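Local coordinates for rhusiopathiae surface protein B (Erysipelothrix rhusiopathiae, PDB 3V10) that probably binds collagen as a cell-wall-anchored surface adhesin, of which this chain is the collagen-binding part, at residues E7-N16 and I28-N39. Numbering follows the deposited sequence.
Sequences EAIFTQFDVN and IEFNLAFSDMNN
Two backbone bonds join D14 and N31 across the antiparallel pair of strands 10-16 and 28-35, whose axes lie at 167°. N31 N donates to D14 O at 2.8 Å. D14 N returns a bond to N31 O at 3.0 Å. N16 N donates to E29 O at 2.8 Å, and A33 N to Q12 O. A classic beta bulge sets T11 and Q12 opposite A33; both their amides point to A33 O, each in a weak bond. Past the bulge S35 N still binds I9 O at 3.0 Å. At the far end N38 OD1 takes a weak bond from A8 N. The approach of N38 ND2 to E7 OE2, 2.5 Å, is too short to trust.

On one face of the sheet V15 CG2 packs on F30 CE1 at 3.5 Å, while V15 CG1 sits over the ring face. F13 CE1 meets the F30 ring at its edge. L32 CD1 touches F10 CD2 at 3.8 Å. F10 and F34 each set a ring edge-to-face with F51. On the other face Q12 CB touches A33 CB.

Strand 28-35 also pairs with strand 112-123. The backbone bonds therefore attach 10-16 to the Ig-like sheet, and the buried F10, V15, F30, L32 and F34 join its core, with F13 beside F30.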
ATOM      1  N   GLU A   7      -6.634  12.997 -26.687  1.00 17.17           N
ATOM      2  CA  GLU A   7      -6.047  14.236 -27.206  1.00 16.46           C
ATOM      3  C   GLU A   7      -4.582  14.303 -26.778  1.00 17.84           C
ATOM      4  O   GLU A   7      -4.190  13.676 -25.792  1.00 15.86           O
ATOM      5  CB  GLU A   7      -6.790  15.450 -26.651  1.00 16.63           C
ATOM      6  CG  GLU A   7      -8.143  15.687 -27.270  1.00 16.00           C
ATOM      7  CD  GLU A   7      -8.035  16.004 -28.750  1.00 20.27           C
ATOM      8  OE1 GLU A   7      -7.910  15.061 -29.552  1.00 22.43           O
ATOM      9  OE2 GLU A   7      -8.061  17.197 -29.109  1.00 22.99           O
ATOM     10  N   ALA A   8      -3.781  15.083 -27.503  1.00 16.26           N
ATOM     11  CA  ALA A   8      -2.355  15.213 -27.213  1.00 14.82           C
ATOM     12  C   ALA A   8      -2.032  16.313 -26.203  1.00 15.23           C
ATOM     13  O   ALA A   8      -1.223  17.196 -26.485  1.00 15.23           O
ATOM     14  CB  ALA A   8      -1.589  15.460 -28.509  1.00 16.30           C
ATOM     15  N   ILE A   9      -2.649  16.252 -25.027  1.00 14.25           N
ATOM     16  CA  ILE A   9      -2.420  17.258 -23.987  1.00 13.26           C
ATOM     17  C   ILE A   9      -1.540  16.748 -22.853  1.00 13.56           C
ATOM     18  O   ILE A   9      -1.237  17.490 -21.914  1.00 15.04           O
ATOM     19  CB  ILE A   9      -3.755  17.758 -23.359  1.00 13.04           C
ATOM     20  CG1 ILE A   9      -4.554  16.579 -22.801  1.00 12.38           C
ATOM     21  CG2 ILE A   9      -4.572  18.503 -24.398  1.00 14.22           C
ATOM     22  CD1 ILE A   9      -5.642  16.987 -21.835  1.00 11.21           C
ATOM     23  N   PHE A  10      -1.114  15.493 -22.952  1.00 13.78           N
ATOM     24  CA  PHE A  10      -0.289  14.882 -21.920  1.00 14.79           C
ATOM     25  C   PHE A  10       1.200  15.013 -22.204  1.00 16.78           C
ATOM     26  O   PHE A  10       1.738  14.393 -23.127  1.00 17.27           O
ATOM     27  CB  PHE A  10      -0.722  13.430 -21.754  1.00 14.29           C
ATOM     28  CG  PHE A  10      -2.205  13.292 -21.549  1.00 13.81           C
ATOM     29  CD1 PHE A  10      -3.052  13.034 -22.624  1.00 14.71           C
ATOM     30  CD2 PHE A  10      -2.769  13.520 -20.296  1.00 13.71           C
ATOM     31  CE1 PHE A  10      -4.437  13.012 -22.453  1.00 12.82           C
ATOM     32  CE2 PHE A  10      -4.148  13.500 -20.117  1.00 11.47           C
ATOM     33  CZ  PHE A  10      -4.984  13.247 -21.195  1.00 12.60           C
ATOM     34  N   THR A  11       1.849  15.827 -21.374  1.00 19.63           N
ATOM     35  CA  THR A  11       3.270  16.143 -21.492  1.00 20.67           C
ATOM     36  C   THR A  11       4.249  15.233 -20.756  1.00 20.83           C
ATOM     37  O   THR A  11       5.457  15.308 -20.991  1.00 21.37           O
ATOM     38  CB  THR A  11       3.533  17.582 -21.013  1.00 21.19           C
ATOM     39  OG1 THR A  11       3.206  17.681 -19.622  1.00 23.01           O
ATOM     40  CG2 THR A  11       2.678  18.572 -21.795  1.00 23.14           C
ATOM     41  N   GLN A  12       3.751  14.384 -19.862  1.00 20.45           N
ATOM     42  CA  GLN A  12       4.627  13.490 -19.117  1.00 19.08           C
ATOM     43  C   GLN A  12       3.895  12.229 -18.688  1.00 17.74           C
ATOM     44  O   GLN A  12       2.703  12.267 -18.390  1.00 16.26           O
ATOM     45  CB  GLN A  12       5.188  14.199 -17.874  1.00 19.96           C
ATOM     46  CG  GLN A  12       6.149  15.345 -18.185  1.00 21.76           C
ATOM     47  CD  GLN A  12       6.631  16.072 -16.943  1.00 22.62           C
ATOM     48  OE1 GLN A  12       6.207  15.770 -15.825  1.00 27.67           O
ATOM     49  NE2 GLN A  12       7.522  17.041 -17.133  1.00 25.60           N
ATOM     50  N   PHE A  13       4.616  11.113 -18.658  1.00 16.85           N
ATOM     51  CA  PHE A  13       4.026   9.843 -18.252  1.00 17.07           C
ATOM     52  C   PHE A  13       5.103   8.868 -17.800  1.00 18.03           C
ATOM     53  O   PHE A  13       6.053   8.598 -18.536  1.00 18.53           O
ATOM     54  CB  PHE A  13       3.227   9.236 -19.406  1.00 16.45           C
ATOM     55  CG  PHE A  13       2.677   7.872 -19.109  1.00 17.48           C
ATOM     56  CD1 PHE A  13       1.990   7.631 -17.923  1.00 17.51           C
ATOM     57  CD2 PHE A  13       2.860   6.822 -20.004  1.00 17.27           C
ATOM     58  CE1 PHE A  13       1.494   6.362 -17.631  1.00 16.87           C
ATOM     59  CE2 PHE A  13       2.365   5.544 -19.718  1.00 16.91           C
ATOM     60  CZ  PHE A  13       1.683   5.320 -18.528  1.00 17.99           C
ATOM     61  N   ASP A  14       4.952   8.334 -16.592  1.00 17.34           N
ATOM     62  CA  ASP A  14       5.933   7.397 -16.066  1.00 18.79           C
ATOM     63  C   ASP A  14       5.333   6.427 -15.053  1.00 18.12           C
ATOM     64  O   ASP A  14       4.411   6.772 -14.317  1.00 19.03           O
ATOM     65  CB  ASP A  14       7.088   8.172 -15.433  1.00 21.26           C
ATOM     66  CG  ASP A  14       8.305   7.306 -15.193  1.00 23.17           C
ATOM     67  OD1 ASP A  14       8.646   6.500 -16.085  1.00 26.24           O
ATOM     68  OD2 ASP A  14       8.924   7.440 -14.120  1.00 26.34           O
ATOM     69  N   VAL A  15       5.861   5.207 -15.029  1.00 17.78           N
ATOM     70  CA  VAL A  15       5.384   4.177 -14.113  1.00 17.21           C
ATOM     71  C   VAL A  15       6.483   3.706 -13.166  1.00 18.65           C
ATOM     72  O   VAL A  15       7.611   3.438 -13.583  1.00 20.18           O
ATOM     73  CB  VAL A  15       4.862   2.940 -14.877  1.00 17.67           C
ATOM     74  CG1 VAL A  15       4.291   1.927 -13.891  1.00 16.59           C
ATOM     75  CG2 VAL A  15       3.815   3.358 -15.893  1.00 18.66           C
ATOM     76  N   ASN A  16       6.139   3.596 -11.888  1.00 18.91           N
ATOM     77  CA  ASN A  16       7.082   3.156 -10.867  1.00 19.18           C
ATOM     78  C   ASN A  16       6.373   2.206  -9.900  1.00 19.22           C
ATOM     79  O   ASN A  16       5.180   2.351  -9.637  1.00 18.47           O
ATOM     80  CB  ASN A  16       7.639   4.364 -10.103  1.00 18.87           C
ATOM     81  CG  ASN A  16       8.570   5.221 -10.952  1.00 21.70           C
ATOM     82  OD1 ASN A  16       9.695   4.822 -11.257  1.00 24.24           O
ATOM     83  ND2 ASN A  16       8.100   6.400 -11.344  1.00 23.57           N
ATOM     84  N   ILE A  28       1.695   0.475  -7.179  1.00 13.48           N
ATOM     85  CA  ILE A  28       2.320   0.629  -8.486  1.00 14.17           C
ATOM     86  C   ILE A  28       1.916   2.061  -8.820  1.00 14.71           C
ATOM     87  O   ILE A  28       0.732   2.362  -8.939  1.00 13.93           O
ATOM     88  CB  ILE A  28       1.754  -0.358  -9.530  1.00 14.48           C
ATOM     89  CG1 ILE A  28       2.182  -1.782  -9.163  1.00 12.51           C
ATOM     90  CG2 ILE A  28       2.277  -0.016 -10.912  1.00 13.09           C
ATOM     91  CD1 ILE A  28       1.750  -2.857 -10.138  1.00 15.09           C
ATOM     92  N   GLU A  29       2.906   2.941  -8.934  1.00 16.12           N
ATOM     93  CA  GLU A  29       2.660   4.357  -9.179  1.00 17.19           C
ATOM     94  C   GLU A  29       2.662   4.821 -10.623  1.00 16.56           C
ATOM     95  O   GLU A  29       3.495   4.407 -11.434  1.00 17.13           O
ATOM     96  CB  GLU A  29       3.684   5.198  -8.419  1.00 17.51           C
ATOM     97  CG  GLU A  29       3.741   4.947  -6.937  1.00 23.95           C
ATOM     98  CD  GLU A  29       5.011   5.498  -6.331  1.00 26.16           C
ATOM     99  OE1 GLU A  29       5.335   6.675  -6.603  1.00 28.34           O
ATOM    100  OE2 GLU A  29       5.687   4.756  -5.589  1.00 27.37           O
ATOM    101  N   PHE A  30       1.723   5.709 -10.924  1.00 13.82           N
ATOM    102  CA  PHE A  30       1.600   6.281 -12.251  1.00 13.91           C
ATOM    103  C   PHE A  30       1.691   7.790 -12.106  1.00 15.25           C
ATOM    104  O   PHE A  30       0.993   8.385 -11.286  1.00 14.85           O
ATOM    105  CB  PHE A  30       0.257   5.899 -12.878  1.00 12.94           C
ATOM    106  CG  PHE A  30       0.163   4.456 -13.259  1.00 14.35           C
ATOM    107  CD1 PHE A  30       0.610   4.023 -14.502  1.00 15.21           C
ATOM    108  CD2 PHE A  30      -0.338   3.520 -12.362  1.00 14.83           C
ATOM    109  CE1 PHE A  30       0.560   2.678 -14.849  1.00 15.85           C
ATOM    110  CE2 PHE A  30      -0.391   2.167 -12.698  1.00 15.18           C
ATOM    111  CZ  PHE A  30       0.059   1.746 -13.946  1.00 16.75           C
ATOM    112  N   ASN A  31       2.580   8.401 -12.878  1.00 15.27           N
ATOM    113  CA  ASN A  31       2.741   9.845 -12.850  1.00 16.26           C
ATOM    114  C   ASN A  31       2.316  10.384 -14.205  1.00 16.17           C
ATOM    115  O   ASN A  31       2.753   9.889 -15.244  1.00 18.85           O
ATOM    116  CB  ASN A  31       4.195  10.222 -12.578  1.00 19.55           C
ATOM    117  CG  ASN A  31       4.442  11.703 -12.740  1.00 22.59           C
ATOM    118  OD1 ASN A  31       4.042  12.509 -11.899  1.00 25.90           O
ATOM    119  ND2 ASN A  31       5.091  12.074 -13.837  1.00 25.63           N
ATOM    120  N   LEU A  32       1.465  11.401 -14.191  1.00 15.32           N
ATOM    121  CA  LEU A  32       0.960  11.988 -15.422  1.00 14.03           C
ATOM    122  C   LEU A  32       0.918  13.510 -15.340  1.00 14.93           C
ATOM    123  O   LEU A  32       0.550  14.083 -14.315  1.00 14.58           O
ATOM    124  CB  LEU A  32      -0.446  11.434 -15.696  1.00 13.32           C
ATOM    125  CG  LEU A  32      -1.196  11.855 -16.957  1.00 13.73           C
ATOM    126  CD1 LEU A  32      -0.532  11.243 -18.186  1.00 13.89           C
ATOM    127  CD2 LEU A  32      -2.648  11.398 -16.849  1.00 13.77           C
ATOM    128  N   ALA A  33       1.306  14.164 -16.427  1.00 14.14           N
ATOM    129  CA  ALA A  33       1.295  15.614 -16.488  1.00 13.38           C
ATOM    130  C   ALA A  33       0.536  16.032 -17.737  1.00 13.09           C
ATOM    131  O   ALA A  33       0.589  15.347 -18.756  1.00 13.73           O
ATOM    132  CB  ALA A  33       2.724  16.152 -16.536  1.00 13.59           C
ATOM    133  N   PHE A  34      -0.178  17.146 -17.653  1.00 13.47           N
ATOM    134  CA  PHE A  34      -0.918  17.650 -18.800  1.00 15.56           C
ATOM    135  C   PHE A  34      -0.967  19.171 -18.805  1.00 15.10           C
ATOM    136  O   PHE A  34      -0.579  19.825 -17.831  1.00 12.68           O
ATOM    137  CB  PHE A  34      -2.336  17.053 -18.828  1.00 14.67           C
ATOM    138  CG  PHE A  34      -3.187  17.429 -17.651  1.00 15.17           C
ATOM    139  CD1 PHE A  34      -4.000  18.555 -17.697  1.00 16.02           C
ATOM    140  CD2 PHE A  34      -3.175  16.655 -16.494  1.00 16.34           C
ATOM    141  CE1 PHE A  34      -4.790  18.905 -16.609  1.00 18.08           C
ATOM    142  CE2 PHE A  34      -3.960  16.997 -15.399  1.00 15.78           C
ATOM    143  CZ  PHE A  34      -4.771  18.125 -15.459  1.00 17.06           C
ATOM    144  N   SER A  35      -1.412  19.740 -19.918  1.00 14.95           N
ATOM    145  CA  SER A  35      -1.511  21.186 -20.025  1.00 17.56           C
ATOM    146  C   SER A  35      -2.521  21.531 -21.103  1.00 18.41           C
ATOM    147  O   SER A  35      -3.077  20.642 -21.750  1.00 18.87           O
ATOM    148  CB  SER A  35      -0.151  21.794 -20.372  1.00 18.73           C
ATOM    149  OG  SER A  35       0.294  21.336 -21.637  1.00 21.76           O
ATOM    150  N   ASP A  36      -2.756  22.823 -21.293  1.00 18.38           N
ATOM    151  CA  ASP A  36      -3.703  23.285 -22.293  1.00 18.53           C
ATOM    152  C   ASP A  36      -3.114  23.405 -23.699  1.00 18.29           C
ATOM    153  O   ASP A  36      -3.644  24.138 -24.532  1.00 18.76           O
ATOM    154  CB  ASP A  36      -4.306  24.628 -21.872  1.00 20.11           C
ATOM    155  CG  ASP A  36      -3.253  25.632 -21.446  1.00 21.73           C
ATOM    156  OD1 ASP A  36      -2.085  25.496 -21.862  1.00 23.80           O
ATOM    157  OD2 ASP A  36      -3.603  26.565 -20.699  1.00 26.68           O
ATOM    158  N   MET A  37      -2.014  22.703 -23.957  1.00 17.10           N
ATOM    159  CA  MET A  37      -1.407  22.722 -25.288  1.00 19.01           C
ATOM    160  C   MET A  37      -1.707  21.380 -25.942  1.00 18.37           C
ATOM    161  O   MET A  37      -1.190  20.342 -25.521  1.00 17.78           O
ATOM    162  CB  MET A  37       0.112  22.922 -25.215  1.00 20.22           C
ATOM    163  CG  MET A  37       0.562  24.339 -24.896  1.00 19.69           C
ATOM    164  SD  MET A  37      -0.237  25.618 -25.900  1.00 23.44           S
ATOM    165  CE  MET A  37       0.117  25.120 -27.501  1.00  1.10           C
ATOM    166  N   ASN A  38      -2.555  21.402 -26.964  1.00 17.68           N
ATOM    167  CA  ASN A  38      -2.931  20.178 -27.664  1.00 17.98           C
ATOM    168  C   ASN A  38      -2.386  20.162 -29.090  1.00 18.20           C
ATOM    169  O   ASN A  38      -2.901  20.852 -29.972  1.00 17.95           O
ATOM    170  CB  ASN A  38      -4.458  20.044 -27.666  1.00 17.77           C
ATOM    171  CG  ASN A  38      -4.930  18.783 -28.347  1.00 19.00           C
ATOM    172  OD1 ASN A  38      -4.193  17.803 -28.445  1.00 20.13           O
ATOM    173  ND2 ASN A  38      -6.173  18.794 -28.813  1.00 20.91           N
ATOM    174  N   ASN A  39      -1.342  19.367 -29.314  1.00 17.76           N
ATOM    175  CA  ASN A  39      -0.721  19.282 -30.630  1.00 19.80           C
ATOM    176  C   ASN A  39      -0.221  20.657 -31.073  1.00 18.45           C
ATOM    177  O   ASN A  39      -0.342  21.037 -32.238  1.00 19.17           O
ATOM    178  CB  ASN A  39      -1.714  18.723 -31.655  1.00 21.06           C
ATOM    179  CG  ASN A  39      -1.509  17.244 -31.914  1.00 23.84           C
ATOM    180  OD1 ASN A  39      -2.460  16.513 -32.189  1.00 26.08           O
ATOM    181  ND2 ASN A  39      -0.259  16.796 -31.842  1.00 23.24           N
TER